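Local coordinates for protein NEQ263 (Nanoarchaeum equitans Kin4-M, PDB 5BN3) that forms with its partner subunit NeqA the catalytic core of an archaeal ATP synthase, and probably binds ATP, at residues E67-G71 and G72-G76; E237-L241 and R242-P246; D293-G296 and Y297-G301; Y339-I342 and L343-Y347. One frame throughout, in Å; residues are numbered along the deposited sequence.

Interaction 1. Residues E67-G71 and G72-G76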
loop_
_atom_site.group_PDB
_atom_site.type_symbol
_atom_site.label_atom_id
_atom_site.label_comp_id
_atom_site.label_asym_id
_atom_site.label_seq_id
_atom_site.Cartn_x
_atom_site.Cartn_y
_atom_site.Cartn_z
ATOM N N GLU B 67 -29.387 -31.519 26.458
ATOM C CA GLU B 67 -30.446 -30.948 25.638
ATOM C C GLU B 67 -31.176 -29.835 26.380
ATOM O O GLU B 67 -32.172 -29.306 25.889
ATOM C CB GLU B 67 -31.434 -32.031 25.194
ATOM C CG GLU B 67 -30.816 -33.126 24.341
ATOM C CD GLU B 67 -31.843 -33.844 23.487
ATOM O OE1 GLU B 67 -32.981 -33.340 23.375
ATOM O OE2 GLU B 67 -31.511 -34.906 22.919
ATOM N N ASP B 68 -30.673 -29.484 27.561
ATOM C CA ASP B 68 -31.259 -28.420 28.370
ATOM C C ASP B 68 -31.148 -27.048 27.701
ATOM O O ASP B 68 -31.982 -26.172 27.928
ATOM C CB ASP B 68 -30.608 -28.377 29.757
ATOM C CG ASP B 68 -30.960 -29.583 30.612
ATOM O OD1 ASP B 68 -31.925 -30.300 30.271
ATOM O OD2 ASP B 68 -30.278 -29.804 31.636
ATOM N N TYR B 69 -30.115 -26.866 26.880
ATOM C CA TYR B 69 -29.893 -25.598 26.183
ATOM C C TYR B 69 -31.017 -25.287 25.202
ATOM O O TYR B 69 -31.308 -24.123 24.924
ATOM C CB TYR B 69 -28.556 -25.623 25.434
ATOM C CG TYR B 69 -27.348 -25.622 26.336
ATOM C CD1 TYR B 69 -26.802 -26.808 26.794
ATOM C CD2 TYR B 69 -26.752 -24.435 26.728
ATOM C CE1 TYR B 69 -25.704 -26.812 27.615
ATOM C CE2 TYR B 69 -25.648 -24.429 27.553
ATOM C CZ TYR B 69 -25.128 -25.622 27.993
ATOM O OH TYR B 69 -24.028 -25.625 28.815
ATOM N N ILE B 70 -31.639 -26.337 24.680
ATOM C CA ILE B 70 -32.709 -26.188 23.702
ATOM C C ILE B 70 -33.907 -25.462 24.314
ATOM O O ILE B 70 -34.471 -25.908 25.316
ATOM C CB ILE B 70 -33.142 -27.558 23.138
ATOM C CG1 ILE B 70 -31.920 -28.310 22.602
ATOM C CG2 ILE B 70 -34.185 -27.383 22.047
ATOM C CD1 ILE B 70 -32.231 -29.687 22.046
ATOM N N GLY B 71 -34.279 -24.336 23.712
ATOM C CA GLY B 71 -35.355 -23.508 24.230
ATOM C C GLY B 71 -34.841 -22.330 25.036
ATOM O O GLY B 71 -35.622 -21.498 25.504
ATOM N N GLY B 72 -33.522 -22.252 25.190
ATOM C CA GLY B 72 -32.921 -21.225 26.021
ATOM C C GLY B 72 -32.072 -20.200 25.290
ATOM O O GLY B 72 -31.710 -20.383 24.125
ATOM N N ILE B 73 -31.765 -19.112 25.994
ATOM C CA ILE B 73 -30.887 -18.055 25.507
ATOM C C ILE B 73 -29.725 -17.882 26.484
ATOM O O ILE B 73 -29.929 -17.778 27.696
ATOM C CB ILE B 73 -31.640 -16.718 25.367
ATOM C CG1 ILE B 73 -32.814 -16.875 24.396
ATOM C CG2 ILE B 73 -30.706 -15.624 24.878
ATOM C CD1 ILE B 73 -33.633 -15.613 24.217
ATOM N N PHE B 74 -28.507 -17.855 25.952
ATOM C CA PHE B 74 -27.303 -17.863 26.780
ATOM C C PHE B 74 -26.318 -16.803 26.300
ATOM O O PHE B 74 -26.450 -16.297 25.184
ATOM C CB PHE B 74 -26.650 -19.252 26.727
ATOM C CG PHE B 74 -27.593 -20.382 27.059
ATOM C CD1 PHE B 74 -28.444 -20.906 26.092
ATOM C CD2 PHE B 74 -27.626 -20.922 28.335
ATOM C CE1 PHE B 74 -29.316 -21.937 26.398
ATOM C CE2 PHE B 74 -28.495 -21.956 28.646
ATOM C CZ PHE B 74 -29.340 -22.462 27.678
ATOM N N ASN B 75 -25.336 -16.459 27.131
ATOM C CA ASN B 75 -24.268 -15.571 26.673
ATOM C C ASN B 75 -23.169 -16.355 25.955
ATOM O O ASN B 75 -23.320 -17.551 25.704
ATOM C CB ASN B 75 -23.696 -14.707 27.809
ATOM C CG ASN B 75 -22.992 -15.522 28.889
ATOM O OD1 ASN B 75 -22.743 -16.718 28.733
ATOM N ND2 ASN B 75 -22.657 -14.862 29.992
ATOM N N GLY B 76 -22.062 -15.688 25.639
ATOM C CA GLY B 76 -20.980 -16.330 24.913
ATOM C C GLY B 76 -20.270 -17.428 25.684
ATOM O O GLY B 76 -19.576 -18.257 25.094
#
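Tyr69 and Phe74 meet round a tight turn, in a local, largely buried contact where the loop after strand 62-64 swings into strand 73-75. The turn runs from Tyr69 to Gly72 and is of type II. Gly72 N donates to Tyr69 O over 2.9 Å and closes it, but the donor stands above the carbonyl plane, 35° out of it, and the bond is bent at the hydrogen. Gly71, third in the turn, has a positive phi (99°), at which a CB would collide with the carbonyl oxygen of Ile70. At Gly72 a CB would run into Phe74 CE1. With no side chain in between, the Phe74 ring folds back under the turn. Its CE1 comes to 3.3 Å from Tyr69 O, which lies at the ring edge and in its plane, while Tyr69 CD2 sits over one face, 3.4 Å from Phe74 CZ and displaced toward the rim. The ring centroids are 4.8 Å apart and the planes meet at 49°, an oblique aromatic pair. In Phe74, CG lies anti to the carbonyl carbon, which carries the ring back toward Tyr69. Tyr69 OH bonds to Ala64 O, and its side chain also touches Leu209 of helix 196-215; the Phe74 ring meets that of Phe188. Backbone bonds of Gly72 and Phe74 with Ile187 continue the pairing. The arrangement is a type II beta turn with glycine third, leading into a strand that pairs in parallel with 185-190 in the mixed, largely parallel sheet of the P-loop nucleotide-binding fold.

Interaction 2. Residues E237-L241 and R242-P246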
loop_
_atom_site.group_PDB
_atom_site.type_symbol
_atom_site.label_atom_id
_atom_site.label_comp_id
_atom_site.label_asym_id
_atom_site.label_seq_id
_atom_site.Cartn_x
_atom_site.Cartn_y
_atom_site.Cartn_z
ATOM N N GLU B 237 -7.928 -8.478 18.649
ATOM C CA GLU B 237 -7.812 -7.755 19.905
ATOM C C GLU B 237 -6.978 -8.556 20.903
ATOM O O GLU B 237 -6.079 -8.019 21.554
ATOM C CB GLU B 237 -9.201 -7.459 20.467
ATOM C CG GLU B 237 -9.178 -6.602 21.709
ATOM C CD GLU B 237 -10.552 -6.120 22.117
ATOM O OE1 GLU B 237 -11.525 -6.340 21.360
ATOM O OE2 GLU B 237 -10.660 -5.514 23.200
ATOM N N ILE B 238 -7.275 -9.849 21.000
ATOM C CA ILE B 238 -6.537 -10.758 21.870
ATOM C C ILE B 238 -5.106 -10.956 21.383
ATOM O O ILE B 238 -4.164 -10.939 22.177
ATOM C CB ILE B 238 -7.249 -12.122 21.961
ATOM C CG1 ILE B 238 -8.658 -11.932 22.527
ATOM C CG2 ILE B 238 -6.452 -13.095 22.815
ATOM C CD1 ILE B 238 -9.474 -13.194 22.588
ATOM N N SER B 239 -4.948 -11.142 20.077
ATOM C CA SER B 239 -3.627 -11.313 19.483
ATOM C C SER B 239 -2.715 -10.122 19.751
ATOM O O SER B 239 -1.510 -10.289 19.898
ATOM C CB SER B 239 -3.747 -11.539 17.975
ATOM O OG SER B 239 -2.468 -11.569 17.371
ATOM N N THR B 240 -3.300 -8.928 19.808
ATOM C CA THR B 240 -2.552 -7.692 20.027
ATOM C C THR B 240 -2.240 -7.480 21.515
ATOM O O THR B 240 -1.230 -6.862 21.864
ATOM C CB THR B 240 -3.323 -6.475 19.464
ATOM O OG1 THR B 240 -3.652 -6.710 18.088
ATOM C CG2 THR B 240 -2.491 -5.217 19.559
ATOM N N LEU B 241 -3.096 -8.009 22.386
ATOM C CA LEU B 241 -2.870 -7.941 23.831
ATOM C C LEU B 241 -1.694 -8.830 24.227
ATOM O O LEU B 241 -0.814 -8.418 24.983
ATOM C CB LEU B 241 -4.133 -8.336 24.595
ATOM C CG LEU B 241 -5.220 -7.262 24.643
ATOM C CD1 LEU B 241 -6.466 -7.792 25.322
ATOM C CD2 LEU B 241 -4.713 -6.023 25.360
ATOM N N ARG B 242 -1.700 -10.058 23.721
ATOM C CA ARG B 242 -0.485 -10.844 23.623
ATOM C C ARG B 242 0.384 -9.991 22.715
ATOM O O ARG B 242 -0.124 -9.366 21.796
ATOM C CB ARG B 242 -0.800 -12.177 22.945
ATOM C CG ARG B 242 -0.352 -13.407 23.711
ATOM C CD ARG B 242 -1.447 -14.473 23.735
ATOM N NE ARG B 242 -1.935 -14.818 22.400
ATOM C CZ ARG B 242 -2.863 -15.741 22.153
ATOM N NH1 ARG B 242 -3.408 -16.426 23.149
ATOM N NH2 ARG B 242 -3.243 -15.982 20.907
ATOM N N LYS B 243 1.684 -9.922 22.951
ATOM C CA LYS B 243 2.490 -9.047 22.108
ATOM C C LYS B 243 2.885 -9.733 20.796
ATOM O O LYS B 243 4.049 -9.692 20.388
ATOM C CB LYS B 243 3.714 -8.542 22.866
ATOM C CG LYS B 243 3.395 -7.717 24.111
ATOM C CD LYS B 243 2.711 -6.402 23.752
ATOM C CE LYS B 243 3.151 -5.264 24.670
ATOM N NZ LYS B 243 2.620 -3.935 24.235
ATOM N N GLU B 244 1.903 -10.348 20.138
ATOM C CA GLU B 244 2.127 -11.094 18.900
ATOM C C GLU B 244 2.505 -10.206 17.718
ATOM O O GLU B 244 2.063 -9.060 17.617
ATOM C CB GLU B 244 0.883 -11.914 18.533
ATOM C CG GLU B 244 0.501 -12.983 19.546
ATOM C CD GLU B 244 -0.609 -13.880 19.039
ATOM O OE1 GLU B 244 -1.189 -14.637 19.847
ATOM O OE2 GLU B 244 -0.899 -13.831 17.826
ATOM N N ILE B 245 3.318 -10.754 16.821
ATOM C CA ILE B 245 3.697 -10.061 15.598
ATOM C C ILE B 245 2.539 -10.092 14.602
ATOM O O ILE B 245 2.177 -11.154 14.091
ATOM C CB ILE B 245 4.956 -10.687 14.973
ATOM C CG1 ILE B 245 6.146 -10.519 15.922
ATOM C CG2 ILE B 245 5.254 -10.051 13.635
ATOM C CD1 ILE B 245 7.409 -11.216 15.464
ATOM N N PRO B 246 1.958 -8.917 14.320
ATOM C CA PRO B 246 0.739 -8.804 13.511
ATOM C C PRO B 246 0.973 -9.124 12.038
ATOM O O PRO B 246 2.083 -8.957 11.531
ATOM C CB PRO B 246 0.363 -7.328 13.665
ATOM C CG PRO B 246 1.673 -6.638 13.871
ATOM C CD PRO B 246 2.507 -7.597 14.680
#
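Ser239 and Glu244 clasp the C-terminus of helix 228-241, which the chain leaves at Arg242, followed by an inverse gamma turn centred on Lys243. Ser239 OG donates to Glu244 OE2 over 2.8 Å, meeting it from above the carboxylate plane, 68° out of it. The other oxygen, Glu244 OE1, is gripped side-on by Arg242, whose NE and NH2 both reach that one atom at 2.7 Å in a salt bridge lying close to the guanidinium plane. Tyr254 OH adds a further bond to Glu244 OE1, and Arg242 NH1 turns to Ile32 O. With an alanine in place of Glu244, Ser239 OG would probably lose this acceptor and the Arg242 guanidinium its carboxylate mate. In the backbone, Arg242 N bonds to Ile238 O over 3.0 Å as the final helical link of this stretch, whereas the bond from Glu244 N to Ser239 O is weak. Ile238 and Leu241 pack on Leu42 of strand 38-43, and Glu237 makes a salt bridge with Arg351 of a neighbouring alpha-chain subunit. With OG anti to the backbone N of Ser239 (chi1 174°), the hydroxyl faces Glu244, whose CB lies 3.2 Å from Ser239 O.

Interaction 3. Residues D293-G296 and Y297-G301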
loop_
_atom_site.group_PDB
_atom_site.type_symbol
_atom_site.label_atom_id
_atom_site.label_comp_id
_atom_site.label_asym_id
_atom_site.label_seq_id
_atom_site.Cartn_x
_atom_site.Cartn_y
_atom_site.Cartn_z
ATOM N N ASP B 293 -12.012 -13.441 2.215
ATOM C CA ASP B 293 -11.087 -14.221 1.400
ATOM C C ASP B 293 -10.688 -15.533 2.073
ATOM O O ASP B 293 -10.732 -16.595 1.449
ATOM C CB ASP B 293 -9.838 -13.404 1.054
ATOM C CG ASP B 293 -8.873 -14.166 0.174
ATOM O OD1 ASP B 293 -9.232 -14.456 -0.990
ATOM O OD2 ASP B 293 -7.752 -14.477 0.633
ATOM N N LEU B 294 -10.302 -15.462 3.345
ATOM C CA LEU B 294 -9.945 -16.671 4.090
ATOM C C LEU B 294 -11.157 -17.580 4.281
ATOM O O LEU B 294 -11.043 -18.804 4.197
ATOM C CB LEU B 294 -9.321 -16.321 5.446
ATOM C CG LEU B 294 -7.949 -15.644 5.430
ATOM C CD1 LEU B 294 -7.381 -15.531 6.839
ATOM C CD2 LEU B 294 -6.981 -16.386 4.525
ATOM N N THR B 295 -12.317 -16.977 4.530
ATOM C CA THR B 295 -13.548 -17.744 4.695
ATOM C C THR B 295 -13.893 -18.466 3.396
ATOM O O THR B 295 -14.319 -19.625 3.409
ATOM C CB THR B 295 -14.715 -16.836 5.127
ATOM O OG1 THR B 295 -14.433 -16.288 6.422
ATOM C CG2 THR B 295 -16.021 -17.619 5.189
ATOM N N GLY B 296 -13.693 -17.780 2.274
ATOM C CA GLY B 296 -13.904 -18.385 0.971
ATOM C C GLY B 296 -13.033 -19.610 0.765
ATOM O O GLY B 296 -13.477 -20.600 0.182
ATOM N N TYR B 297 -11.796 -19.549 1.254
ATOM C CA TYR B 297 -10.864 -20.672 1.140
ATOM C C TYR B 297 -11.206 -21.849 2.054
ATOM O O TYR B 297 -10.611 -22.923 1.935
ATOM C CB TYR B 297 -9.430 -20.211 1.438
ATOM C CG TYR B 297 -8.686 -19.622 0.260
ATOM C CD1 TYR B 297 -8.378 -20.395 -0.849
ATOM C CD2 TYR B 297 -8.263 -18.300 0.274
ATOM C CE1 TYR B 297 -7.690 -19.861 -1.922
ATOM C CE2 TYR B 297 -7.570 -17.759 -0.796
ATOM C CZ TYR B 297 -7.287 -18.547 -1.889
ATOM O OH TYR B 297 -6.597 -18.028 -2.962
ATOM N N ILE B 298 -12.149 -21.649 2.972
ATOM C CA ILE B 298 -12.502 -22.693 3.939
ATOM C C ILE B 298 -13.902 -23.275 3.742
ATOM O O ILE B 298 -14.061 -24.492 3.644
ATOM C CB ILE B 298 -12.380 -22.184 5.388
ATOM C CG1 ILE B 298 -10.950 -21.719 5.660
ATOM C CG2 ILE B 298 -12.760 -23.285 6.369
ATOM C CD1 ILE B 298 -10.832 -20.785 6.846
ATOM N N THR B 299 -14.919 -22.418 3.704
ATOM C CA THR B 299 -16.288 -22.897 3.510
ATOM C C THR B 299 -16.444 -23.579 2.156
ATOM O O THR B 299 -15.644 -23.363 1.242
ATOM C CB THR B 299 -17.347 -21.775 3.675
ATOM O OG1 THR B 299 -17.123 -20.740 2.710
ATOM C CG2 THR B 299 -17.291 -21.189 5.076
ATOM N N GLU B 300 -17.472 -24.411 2.034
ATOM C CA GLU B 300 -17.698 -25.143 0.797
ATOM C C GLU B 300 -18.615 -24.342 -0.117
ATOM O O GLU B 300 -19.641 -24.833 -0.590
ATOM C CB GLU B 300 -18.243 -26.543 1.095
ATOM C CG GLU B 300 -17.183 -27.456 1.712
ATOM C CD GLU B 300 -17.751 -28.548 2.598
ATOM O OE1 GLU B 300 -18.952 -28.488 2.946
ATOM O OE2 GLU B 300 -16.985 -29.468 2.956
ATOM N N GLY B 301 -18.216 -23.098 -0.361
ATOM C CA GLY B 301 -18.987 -22.192 -1.184
ATOM C C GLY B 301 -19.498 -20.997 -0.406
ATOM O O GLY B 301 -19.260 -20.871 0.801
#
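Tyr297 lies alongside Asp293, one turn back in helix 290-296, both side chains pointing the same way. Asp293 OD2 sits at the ring edge and in its plane, 3.6 Å from Tyr297 CE2, carboxylate and ring planes 87° apart. Asp293 CG is anti to the backbone N (chi1 -178°), bringing the carboxylate to that edge. In the backbone, Tyr297 N bonds to Asp293 O over 3.1 Å. Replacing Asp293 with an alanine is likely to leave the CE2 edge of Tyr297 without its carboxylate neighbour, though the alpha chain would still hold its OH. At the helix end, Thr295 O accepts from Thr299 N at 2.9 Å, nearly in line with the carbonyl, and Ile298 N at 3.0 Å, well above its plane. The threonine methyls also meet, Thr295 CG2 lying 3.8 Å from Thr299 CG2. Further out, Ile298 packs on Leu259 of helix 255-263 and Thr295 on Phe133 of strand 131-134. Tyr297 OH bonds to Pro381 O of a neighbouring alpha-chain subunit, whose Arg253 reaches Ile298 O and Thr299 O. Gly296 O bonds to Arg326, seen to bind ADP in a structure of this protein; this is a helix C-terminus at the subunit interface, beside the nucleotide site.

Interaction 4. Residues Y339-I342 and L343-Y347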
loop_
_atom_site.group_PDB
_atom_site.type_symbol
_atom_site.label_atom_id
_atom_site.label_comp_id
_atom_site.label_asym_id
_atom_site.label_seq_id
_atom_site.Cartn_x
_atom_site.Cartn_y
_atom_site.Cartn_z
ATOM N N TYR B 339 -30.587 -27.973 -15.768
ATOM C CA TYR B 339 -31.187 -26.665 -15.521
ATOM C C TYR B 339 -30.187 -25.674 -14.931
ATOM O O TYR B 339 -30.178 -24.502 -15.303
ATOM C CB TYR B 339 -32.411 -26.792 -14.608
ATOM C CG TYR B 339 -33.699 -27.063 -15.351
ATOM C CD1 TYR B 339 -34.426 -26.025 -15.914
ATOM C CD2 TYR B 339 -34.189 -28.353 -15.484
ATOM C CE1 TYR B 339 -35.604 -26.265 -16.592
ATOM C CE2 TYR B 339 -35.364 -28.604 -16.161
ATOM C CZ TYR B 339 -36.067 -27.556 -16.713
ATOM O OH TYR B 339 -37.240 -27.797 -17.387
ATOM N N ALA B 340 -29.353 -26.144 -14.010
ATOM C CA ALA B 340 -28.348 -25.286 -13.389
ATOM C C ALA B 340 -27.347 -24.786 -14.421
ATOM O O ALA B 340 -26.993 -23.607 -14.437
ATOM C CB ALA B 340 -27.633 -26.026 -12.283
ATOM N N ASP B 341 -26.892 -25.692 -15.280
ATOM C CA ASP B 341 -25.934 -25.347 -16.321
ATOM C C ASP B 341 -26.514 -24.328 -17.302
ATOM O O ASP B 341 -25.851 -23.352 -17.652
ATOM C CB ASP B 341 -25.479 -26.608 -17.062
ATOM C CG ASP B 341 -24.094 -26.465 -17.664
ATOM O OD1 ASP B 341 -23.184 -25.981 -16.957
ATOM O OD2 ASP B 341 -23.914 -26.833 -18.843
ATOM N N ILE B 342 -27.752 -24.548 -17.734
ATOM C CA ILE B 342 -28.406 -23.650 -18.683
ATOM C C ILE B 342 -28.631 -22.265 -18.064
ATOM O O ILE B 342 -28.499 -21.247 -18.742
ATOM C CB ILE B 342 -29.736 -24.263 -19.217
ATOM C CG1 ILE B 342 -29.742 -24.320 -20.748
ATOM C CG2 ILE B 342 -30.956 -23.498 -18.711
ATOM C CD1 ILE B 342 -29.999 -22.979 -21.413
ATOM N N LEU B 343 -28.942 -22.228 -16.771
ATOM C CA LEU B 343 -29.194 -20.964 -16.092
ATOM C C LEU B 343 -27.908 -20.160 -15.958
ATOM O O LEU B 343 -27.861 -18.984 -16.316
ATOM C CB LEU B 343 -29.805 -21.210 -14.710
ATOM C CG LEU B 343 -29.843 -20.006 -13.765
ATOM C CD1 LEU B 343 -30.833 -18.962 -14.256
ATOM C CD2 LEU B 343 -30.173 -20.439 -12.344
ATOM N N ILE B 344 -26.867 -20.811 -15.450
ATOM C CA ILE B 344 -25.591 -20.149 -15.200
ATOM C C ILE B 344 -24.935 -19.650 -16.488
ATOM O O ILE B 344 -24.519 -18.492 -16.574
ATOM C CB ILE B 344 -24.618 -21.089 -14.458
ATOM C CG1 ILE B 344 -25.127 -21.372 -13.043
ATOM C CG2 ILE B 344 -23.231 -20.483 -14.401
ATOM C CD1 ILE B 344 -25.336 -20.122 -12.210
ATOM N N LYS B 345 -24.855 -20.520 -17.489
ATOM C CA LYS B 345 -24.184 -20.181 -18.743
ATOM C C LYS B 345 -24.913 -19.098 -19.539
ATOM O O LYS B 345 -24.278 -18.217 -20.117
ATOM C CB LYS B 345 -23.980 -21.437 -19.600
ATOM C CG LYS B 345 -23.102 -22.507 -18.950
ATOM C CD LYS B 345 -21.712 -22.563 -19.574
ATOM C CE LYS B 345 -20.771 -23.467 -18.780
ATOM N NZ LYS B 345 -21.236 -24.879 -18.701
ATOM N N SER B 346 -26.241 -19.161 -19.567
ATOM C CA SER B 346 -27.032 -18.184 -20.312
ATOM C C SER B 346 -27.069 -16.820 -19.623
ATOM O O SER B 346 -27.074 -15.785 -20.288
ATOM C CB SER B 346 -28.456 -18.696 -20.537
ATOM O OG SER B 346 -28.450 -19.965 -21.163
ATOM N N TYR B 347 -27.105 -16.823 -18.292
ATOM C CA TYR B 347 -27.085 -15.584 -17.519
ATOM C C TYR B 347 -25.753 -14.871 -17.719
ATOM O O TYR B 347 -25.712 -13.657 -17.909
ATOM C CB TYR B 347 -27.324 -15.876 -16.031
ATOM C CG TYR B 347 -27.439 -14.643 -15.160
ATOM C CD1 TYR B 347 -28.417 -13.689 -15.400
ATOM C CD2 TYR B 347 -26.584 -14.446 -14.084
ATOM C CE1 TYR B 347 -28.530 -12.566 -14.606
ATOM C CE2 TYR B 347 -26.692 -13.322 -13.283
ATOM C CZ TYR B 347 -27.667 -12.387 -13.550
ATOM O OH TYR B 347 -27.785 -11.266 -12.763
#
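Leu343, Ile344, Lys345 and Ser346 each donate their backbone N-H to the carbonyl four residues back, Tyr339 to Ile342, in unbroken alpha-helical geometry within helix 334-356. On the partly exposed flank Lys345 reaches back one turn to Asp341, and its NZ lies 2.8 Å from Asp341 OD1. This salt bridge meets the carboxylate on its syn side, 23° out of the plane, and the two side chains cross at a slant. Bends at chi2 and chi4 carry the lysine past Asp341 O, with Lys345 CG 3.2 Å from it, before the ammonium turns to the carboxylate. Ser346 turns its hydroxyl back along the helix: OG, anti to the carbonyl carbon (chi1 -55°), donates to Ile342 O over 2.7 Å in the carbonyl plane. Ser346 N shares that acceptor from above the plane at 3.2 Å. Ile342 CD1 touches the hydroxyl, 3.4 Å from Ser346 OG. On the buried side Leu343 packs on Phe383 of helix 367-384, Ser346 on Phe375, and Ile344 on Leu321. An i to i+4 salt bridge and a serine hydroxyl bonded four residues back are common on alpha helices; this one belongs to the helical C-terminal domain of V/A-type ATP synthase subunits.

Interactions 1 to 4 follow one another along the chain, and none touches another. Interaction 1 leads into strand 73-75, which pairs with 185-190 in the central sheet. Interactions 2 and 3 both end helices of the nucleotide-binding domain, 228-241 and 290-296, with centres about 24 Å apart. Interaction 4 lies in the C-terminal domain, on helix 334-356, its centre about 23 Å from that of interaction 3. Interactions 2, 3 and 4 each touch an alpha chain, interaction 2 two of them. Interactions 3 and 4 lie near a bound ADP (side chains of Tyr297 about 5 Å and Asp341 about 8 Å from it), and interactions 1 and 2 lie across the chain's centre from interaction 4.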